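Local coordinates for carboxylase (Deinococcus radiodurans, PDB 5H80), which probably carries out the ATP-dependent carboxylation of biotin through its biotin carboxylase domain, as part of a single-chain bacterial carboxylase, at residues A[60-65]-A[78-83]; A[37-42]-A[111-116]. All blocks are in the same frame, centred on the assembly; numbering follows the deposited sequence.

Contact 1 of 2, residues A[60-65]-A[78-83]; sequences AVYAPD and AVALSG
The Tyr62 ring takes the backbone of Ala80 on one face: Ala80 CA sits 4.0 Å from the ring centroid and 20° off the ring normal, a CH-pi contact displaced toward the rim. At the ring edge, in plane, lie Ala78 C and a water that joins Tyr62 OH (2.7 Å) to Ala78 O (2.7 Å). Ala78 CB comes to the Tyr62 ring obliquely, nearest at Tyr62 CE2. Tyr62 reaches this place because CG stands between its backbone N and carbonyl carbon (chi1 60°), folding the ring across the neighbouring strand. These residues form the parallel pairing of strands 57-62 and 77-80, the two strands of a beta-alpha-beta unit connected through helix 70-74, with 77-80 at the margin of the parallel sheet. Three backbone bonds fix the register: Val79 N to Ala60 O, Tyr62 N to Val79 O, the longest at 3.3 Å, and Leu81 N to Tyr62 O at 2.7 Å. An alanine in place of Tyr62 is likely to uncover Ala80 CA and leave the bridging water without its hydroxyl partner. On the face of Val61 and Val79, Leu81 CD1 packs against Val61 CB at 3.9 Å, while Leu95 and Val98 of helix 92-101 also touch Val61.

Contact 2 of 2, residues A[37-42]-A[111-116]; sequences IANRGE and YGFLSE
Asn39 runs between Tyr111 and Phe113, and its branches divide the work. From CB the chain leads to CG, 3.8 Å from Phe113 CD2. There the amide splits. ND2 donates to Tyr111 O at 2.8 Å with an N-H...O angle of 151°; the acceptor lies near the amide plane, whereas the donor stands above the carbonyl plane of Tyr111. ND2 also bonds to Pro109 O. OD1 accepts from Arg40 N on an in-plane lone pair and lies 3.4 Å from Phe113 CD2, the amide and ring planes being 70° apart. With bonds on both branches, the amide's orientation is fixed. The loops joined here follow the adjacent parallel strands 34-37 and 106-108 of the N-terminal domain, at the C-terminal ends of the strands; the loop 111-116 contains a type II' beta turn from Gly112 to Ser115. Phe113 CZ meets Arg40 CG at 3.9 Å, while the Arg40 guanidinium turns to a salt bridge with Asp66. Glu42, bent at chi2 (83°), brings OE1 to Tyr111 OH at 2.5 Å, met on the syn side. Lys424 forms a salt bridge with the same oxygen. A water accepts from Leu114 N and donates to Ala38 O.

Overall arrangement
Contact 1 pairs two strands of the parallel sheet of the N-terminal domain, whereas contact 2 joins the loops that follow two other strands of it; their centres are about 13 Å apart, and contact 1 is nested along the chain within the loop closed by contact 2. Contact 1 lies farther out, its centre about 24 Å from the centre of the chain, against about 12 Å for that of contact 2, and includes the marginal strand 77-80. Both are partly buried. Contact 1 rests on regular strand pairing and apolar packing; contact 2 relies on side-chain amide, hydroxyl and carboxylate bonds, with charged partners from elsewhere in the chain. They meet where Val61 CG2 packs 3.6 Å from Ile37 O, and Leu95 touches residues of both.

Contact 1 of 2, residues A[60-65]-A[78-83]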
ATOM      1  N   ALA A  60       2.018   2.552 -25.300  1.00 24.37           N
ATOM      2  CA  ALA A  60       3.013   1.486 -25.042  1.00 22.97           C
ATOM      3  C   ALA A  60       3.537   0.949 -26.381  1.00 26.58           C
ATOM      4  O   ALA A  60       2.907   1.220 -27.477  1.00 26.70           O
ATOM      5  CB  ALA A  60       2.385   0.402 -24.165  1.00 25.98           C
ATOM      6  N   VAL A  61       4.683   0.280 -26.312  1.00 27.74           N
ATOM      7  CA  VAL A  61       5.226  -0.439 -27.449  1.00 24.82           C
ATOM      8  C   VAL A  61       5.541  -1.862 -26.930  1.00 28.11           C
ATOM      9  O   VAL A  61       5.890  -2.110 -25.721  1.00 26.80           O
ATOM     10  CB  VAL A  61       6.476   0.230 -28.099  1.00 27.43           C
ATOM     11  CG1 VAL A  61       6.142   1.545 -28.834  1.00 29.01           C
ATOM     12  CG2 VAL A  61       7.633   0.450 -27.084  1.00 30.76           C
ATOM     13  N   TYR A  62       5.474  -2.835 -27.806  1.00 22.11           N
ATOM     14  CA  TYR A  62       5.800  -4.185 -27.500  1.00 22.84           C
ATOM     15  C   TYR A  62       6.395  -4.961 -28.667  1.00 25.12           C
ATOM     16  O   TYR A  62       6.063  -4.687 -29.846  1.00 25.50           O
ATOM     17  CB  TYR A  62       4.598  -5.015 -26.916  1.00 22.95           C
ATOM     18  CG  TYR A  62       3.422  -5.101 -27.848  1.00 25.12           C
ATOM     19  CD1 TYR A  62       3.176  -6.280 -28.510  1.00 28.63           C
ATOM     20  CD2 TYR A  62       2.559  -3.985 -28.161  1.00 26.28           C
ATOM     21  CE1 TYR A  62       2.189  -6.380 -29.460  1.00 26.51           C
ATOM     22  CE2 TYR A  62       1.476  -4.119 -29.094  1.00 29.10           C
ATOM     23  CZ  TYR A  62       1.318  -5.340 -29.701  1.00 27.88           C
ATOM     24  OH  TYR A  62       0.350  -5.528 -30.636  1.00 27.56           O
ATOM     25  N   ALA A  63       7.292  -5.843 -28.329  1.00 29.27           N
ATOM     26  CA  ALA A  63       7.811  -6.857 -29.254  1.00 28.83           C
ATOM     27  C   ALA A  63       6.928  -8.070 -29.141  1.00 27.65           C
ATOM     28  O   ALA A  63       6.348  -8.332 -28.066  1.00 24.80           O
ATOM     29  CB  ALA A  63       9.228  -7.207 -28.852  1.00 33.52           C
ATOM     30  N   PRO A  64       6.728  -8.857 -30.250  1.00 29.38           N
ATOM     31  CA  PRO A  64       5.877 -10.007 -30.076  1.00 27.73           C
ATOM     32  C   PRO A  64       6.116 -11.052 -28.953  1.00 26.28           C
ATOM     33  O   PRO A  64       5.169 -11.570 -28.327  1.00 29.86           O
ATOM     34  CB  PRO A  64       5.910 -10.693 -31.509  1.00 28.04           C
ATOM     35  CG  PRO A  64       6.470  -9.656 -32.436  1.00 31.22           C
ATOM     36  CD  PRO A  64       7.399  -8.842 -31.579  1.00 32.21           C
ATOM     37  N   ASP A  65       7.344 -11.329 -28.610  1.00 25.01           N
ATOM     38  CA  ASP A  65       7.699 -12.227 -27.497  1.00 29.92           C
ATOM     39  C   ASP A  65       7.412 -11.627 -26.115  1.00 30.16           C
ATOM     40  O   ASP A  65       7.574 -12.292 -25.176  1.00 30.12           O
ATOM     41  CB  ASP A  65       9.124 -12.639 -27.516  1.00 33.12           C
ATOM     42  CG  ASP A  65      10.087 -11.531 -27.147  1.00 34.33           C
ATOM     43  OD1 ASP A  65       9.752 -10.328 -27.108  1.00 35.47           O
ATOM     44  OD2 ASP A  65      11.299 -11.890 -27.058  1.00 43.20           O
ATOM     45  N   ALA A  78      -1.535   0.415 -27.434  1.00 30.22           N
ATOM     46  CA  ALA A  78      -0.280  -0.258 -27.565  1.00 29.01           C
ATOM     47  C   ALA A  78       0.037  -0.496 -29.021  1.00 32.82           C
ATOM     48  O   ALA A  78      -0.842  -1.000 -29.780  1.00 30.54           O
ATOM     49  CB  ALA A  78      -0.269  -1.567 -26.805  1.00 29.03           C
ATOM     50  N   VAL A  79       1.320  -0.226 -29.350  1.00 28.69           N
ATOM     51  CA  VAL A  79       1.816  -0.212 -30.745  1.00 30.23           C
ATOM     52  C   VAL A  79       2.899  -1.306 -30.958  1.00 28.57           C
ATOM     53  O   VAL A  79       3.934  -1.354 -30.269  1.00 25.30           O
ATOM     54  CB  VAL A  79       2.336   1.171 -31.107  1.00 30.60           C
ATOM     55  CG1 VAL A  79       2.953   1.163 -32.521  1.00 33.51           C
ATOM     56  CG2 VAL A  79       1.183   2.164 -31.037  1.00 31.71           C
ATOM     57  N   ALA A  80       2.636  -2.265 -31.830  1.00 29.60           N
ATOM     58  CA  ALA A  80       3.633  -3.367 -32.050  1.00 27.54           C
ATOM     59  C   ALA A  80       4.922  -2.861 -32.706  1.00 26.29           C
ATOM     60  O   ALA A  80       4.815  -2.119 -33.686  1.00 32.29           O
ATOM     61  CB  ALA A  80       2.983  -4.449 -32.941  1.00 34.90           C
ATOM     62  N   LEU A  81       6.085  -3.333 -32.238  1.00 26.98           N
ATOM     63  CA  LEU A  81       7.398  -2.954 -32.815  1.00 32.47           C
ATOM     64  C   LEU A  81       7.658  -4.038 -33.898  1.00 35.33           C
ATOM     65  O   LEU A  81       7.373  -5.190 -33.707  1.00 35.45           O
ATOM     66  CB  LEU A  81       8.523  -3.006 -31.767  1.00 29.92           C
ATOM     67  CG  LEU A  81       8.419  -1.884 -30.727  1.00 30.89           C
ATOM     68  CD1 LEU A  81       9.149  -2.201 -29.432  1.00 32.53           C
ATOM     69  CD2 LEU A  81       8.794  -0.550 -31.345  1.00 32.79           C
ATOM     70  N   SER A  82       8.300  -3.605 -34.986  1.00 42.05           N
ATOM     71  CA  SER A  82       8.734  -4.532 -36.063  1.00 50.15           C
ATOM     72  C   SER A  82      10.076  -5.182 -35.780  1.00 47.27           C
ATOM     73  O   SER A  82      10.489  -6.105 -36.476  1.00 47.18           O
ATOM     74  CB  SER A  82       8.825  -3.749 -37.357  1.00 41.37           C
ATOM     75  OG  SER A  82       9.894  -2.807 -37.227  1.00 46.89           O
ATOM     76  N   GLY A  83      10.787  -4.678 -34.786  1.00 47.22           N
ATOM     77  CA  GLY A  83      12.013  -5.303 -34.346  1.00 46.40           C
ATOM     78  C   GLY A  83      11.691  -6.598 -33.622  1.00 49.19           C
ATOM     79  O   GLY A  83      10.532  -7.009 -33.518  1.00 50.28           O
TER
HETATM   80  O   HOH W   1      -0.846  -3.191 -31.359  1.00 32.33           O
HETATM   81  O   HOH W   2       5.550  -6.328 -32.122  1.00 40.25           O

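Contact 2 of 2, residues A[37-42]-A[111-116]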
ATOM      1  N   ILE A  37       5.784   5.313 -23.941  1.00 19.75           N
ATOM      2  CA  ILE A  37       6.533   4.573 -22.881  1.00 20.93           C
ATOM      3  C   ILE A  37       7.563   3.710 -23.633  1.00 19.88           C
ATOM      4  O   ILE A  37       7.249   2.600 -24.164  1.00 24.80           O
ATOM      5  CB  ILE A  37       5.589   3.783 -21.962  1.00 20.63           C
ATOM      6  CG1 ILE A  37       4.591   4.777 -21.311  1.00 21.77           C
ATOM      7  CG2 ILE A  37       6.298   2.949 -20.899  1.00 22.01           C
ATOM      8  CD1 ILE A  37       3.576   4.098 -20.451  1.00 25.36           C
ATOM      9  N   ALA A  38       8.779   4.224 -23.793  1.00 22.42           N
ATOM     10  CA  ALA A  38       9.845   3.509 -24.505  1.00 25.49           C
ATOM     11  C   ALA A  38      10.571   2.432 -23.636  1.00 26.44           C
ATOM     12  O   ALA A  38      11.735   2.547 -23.336  1.00 26.97           O
ATOM     13  CB  ALA A  38      10.867   4.477 -25.105  1.00 29.81           C
ATOM     14  N   ASN A  39       9.819   1.420 -23.222  1.00 26.81           N
ATOM     15  CA  ASN A  39      10.251   0.461 -22.261  1.00 22.94           C
ATOM     16  C   ASN A  39       9.181  -0.672 -22.174  1.00 21.56           C
ATOM     17  O   ASN A  39       8.322  -0.754 -23.062  1.00 26.52           O
ATOM     18  CB  ASN A  39      10.517   1.078 -20.841  1.00 22.33           C
ATOM     19  CG  ASN A  39      11.690   0.413 -20.140  1.00 20.43           C
ATOM     20  OD1 ASN A  39      11.739  -0.793 -20.007  1.00 21.63           O
ATOM     21  ND2 ASN A  39      12.684   1.161 -19.740  1.00 27.30           N
ATOM     22  N   ARG A  40       9.362  -1.593 -21.234  1.00 21.90           N
ATOM     23  CA  ARG A  40       8.480  -2.751 -21.125  1.00 23.95           C
ATOM     24  C   ARG A  40       8.435  -3.304 -19.731  1.00 23.81           C
ATOM     25  O   ARG A  40       9.203  -2.857 -18.864  1.00 28.41           O
ATOM     26  CB  ARG A  40       8.957  -3.783 -22.181  1.00 25.77           C
ATOM     27  CG  ARG A  40      10.426  -4.071 -22.112  1.00 27.61           C
ATOM     28  CD  ARG A  40      10.766  -5.117 -21.111  1.00 27.08           C
ATOM     29  NE  ARG A  40       9.961  -6.397 -21.114  1.00 29.06           N
ATOM     30  CZ  ARG A  40       9.962  -7.301 -20.114  1.00 29.02           C
ATOM     31  NH1 ARG A  40       9.227  -8.414 -20.149  1.00 31.49           N
ATOM     32  NH2 ARG A  40      10.744  -7.120 -19.037  1.00 27.11           N
ATOM     33  N   GLY A  41       7.560  -4.285 -19.454  1.00 24.23           N
ATOM     34  CA  GLY A  41       7.665  -5.027 -18.222  1.00 24.01           C
ATOM     35  C   GLY A  41       7.151  -4.167 -17.068  1.00 18.01           C
ATOM     36  O   GLY A  41       6.369  -3.212 -17.343  1.00 18.10           O
ATOM     37  N   GLU A  42       7.712  -4.403 -15.873  1.00 22.26           N
ATOM     38  CA  GLU A  42       7.166  -3.797 -14.629  1.00 22.87           C
ATOM     39  C   GLU A  42       7.245  -2.239 -14.666  1.00 19.71           C
ATOM     40  O   GLU A  42       6.239  -1.548 -14.370  1.00 22.54           O
ATOM     41  CB  GLU A  42       7.742  -4.395 -13.374  1.00 24.52           C
ATOM     42  CG  GLU A  42       9.155  -3.999 -13.093  1.00 26.08           C
ATOM     43  CD  GLU A  42       9.301  -2.630 -12.394  1.00 23.87           C
ATOM     44  OE1 GLU A  42      10.436  -2.229 -12.263  1.00 28.28           O
ATOM     45  OE2 GLU A  42       8.316  -1.882 -12.112  1.00 24.00           O
ATOM     46  N   TYR A 111      13.755   2.955 -17.086  1.00 23.70           N
ATOM     47  CA  TYR A 111      15.161   2.779 -16.737  1.00 27.25           C
ATOM     48  C   TYR A 111      15.642   1.618 -17.572  1.00 28.91           C
ATOM     49  O   TYR A 111      14.839   0.735 -18.060  1.00 31.40           O
ATOM     50  CB  TYR A 111      15.405   2.583 -15.212  1.00 28.49           C
ATOM     51  CG  TYR A 111      14.252   1.901 -14.426  1.00 29.18           C
ATOM     52  CD1 TYR A 111      13.997   0.602 -14.567  1.00 30.63           C
ATOM     53  CD2 TYR A 111      13.498   2.608 -13.545  1.00 33.81           C
ATOM     54  CE1 TYR A 111      12.964  -0.013 -13.850  1.00 25.42           C
ATOM     55  CE2 TYR A 111      12.487   2.024 -12.807  1.00 24.74           C
ATOM     56  CZ  TYR A 111      12.240   0.701 -13.004  1.00 29.17           C
ATOM     57  OH  TYR A 111      11.174   0.196 -12.313  1.00 27.72           O
ATOM     58  N   GLY A 112      16.951   1.638 -17.790  1.00 29.14           N
ATOM     59  CA  GLY A 112      17.545   0.771 -18.767  1.00 29.11           C
ATOM     60  C   GLY A 112      17.243   1.308 -20.141  1.00 33.28           C
ATOM     61  O   GLY A 112      16.730   2.503 -20.325  1.00 32.49           O
ATOM     62  N   PHE A 113      17.456   0.402 -21.123  1.00 34.41           N
ATOM     63  CA  PHE A 113      17.110   0.739 -22.544  1.00 34.90           C
ATOM     64  C   PHE A 113      17.819   2.116 -22.881  1.00 36.69           C
ATOM     65  O   PHE A 113      19.028   2.289 -22.587  1.00 40.74           O
ATOM     66  CB  PHE A 113      15.571   0.614 -22.706  1.00 33.92           C
ATOM     67  CG  PHE A 113      15.058  -0.842 -22.550  1.00 33.45           C
ATOM     68  CD1 PHE A 113      15.020  -1.720 -23.653  1.00 34.63           C
ATOM     69  CD2 PHE A 113      14.782  -1.393 -21.295  1.00 43.02           C
ATOM     70  CE1 PHE A 113      14.654  -3.060 -23.504  1.00 37.04           C
ATOM     71  CE2 PHE A 113      14.396  -2.735 -21.143  1.00 40.62           C
ATOM     72  CZ  PHE A 113      14.294  -3.551 -22.258  1.00 40.20           C
ATOM     73  N   LEU A 114      17.039   3.123 -23.234  1.00 34.04           N
ATOM     74  CA  LEU A 114      17.575   4.399 -23.765  1.00 37.13           C
ATOM     75  C   LEU A 114      17.496   5.519 -22.748  1.00 28.67           C
ATOM     76  O   LEU A 114      17.698   6.686 -23.062  1.00 27.65           O
ATOM     77  CB  LEU A 114      16.772   4.741 -25.040  1.00 38.52           C
ATOM     78  CG  LEU A 114      16.892   3.724 -26.179  1.00 39.36           C
ATOM     79  CD1 LEU A 114      16.052   4.117 -27.379  1.00 44.73           C
ATOM     80  CD2 LEU A 114      18.335   3.461 -26.598  1.00 37.44           C
ATOM     81  N   SER A 115      17.241   5.183 -21.454  1.00 29.00           N
ATOM     82  CA  SER A 115      17.179   6.242 -20.451  1.00 29.10           C
ATOM     83  C   SER A 115      18.424   7.072 -20.168  1.00 29.75           C
ATOM     84  O   SER A 115      18.295   8.119 -19.594  1.00 27.98           O
ATOM     85  CB  SER A 115      16.679   5.740 -19.095  1.00 28.74           C
ATOM     86  OG  SER A 115      17.438   4.642 -18.631  1.00 30.54           O
ATOM     87  N   GLU A 116      19.615   6.606 -20.552  1.00 24.29           N
ATOM     88  CA  GLU A 116      20.787   7.341 -20.322  1.00 30.47           C
ATOM     89  C   GLU A 116      21.417   7.767 -21.601  1.00 33.56           C
ATOM     90  O   GLU A 116      22.434   8.366 -21.557  1.00 33.78           O
ATOM     91  CB  GLU A 116      21.763   6.434 -19.527  1.00 29.89           C
ATOM     92  CG  GLU A 116      21.225   6.138 -18.118  1.00 35.12           C
ATOM     93  CD  GLU A 116      22.275   5.489 -17.222  1.00 46.74           C
ATOM     94  OE1 GLU A 116      23.467   5.285 -17.646  1.00 45.61           O
ATOM     95  OE2 GLU A 116      21.924   5.198 -16.059  1.00 44.00           O
TER
HETATM   96  O   HOH W   3      14.282   3.699 -22.817  1.00 30.78           O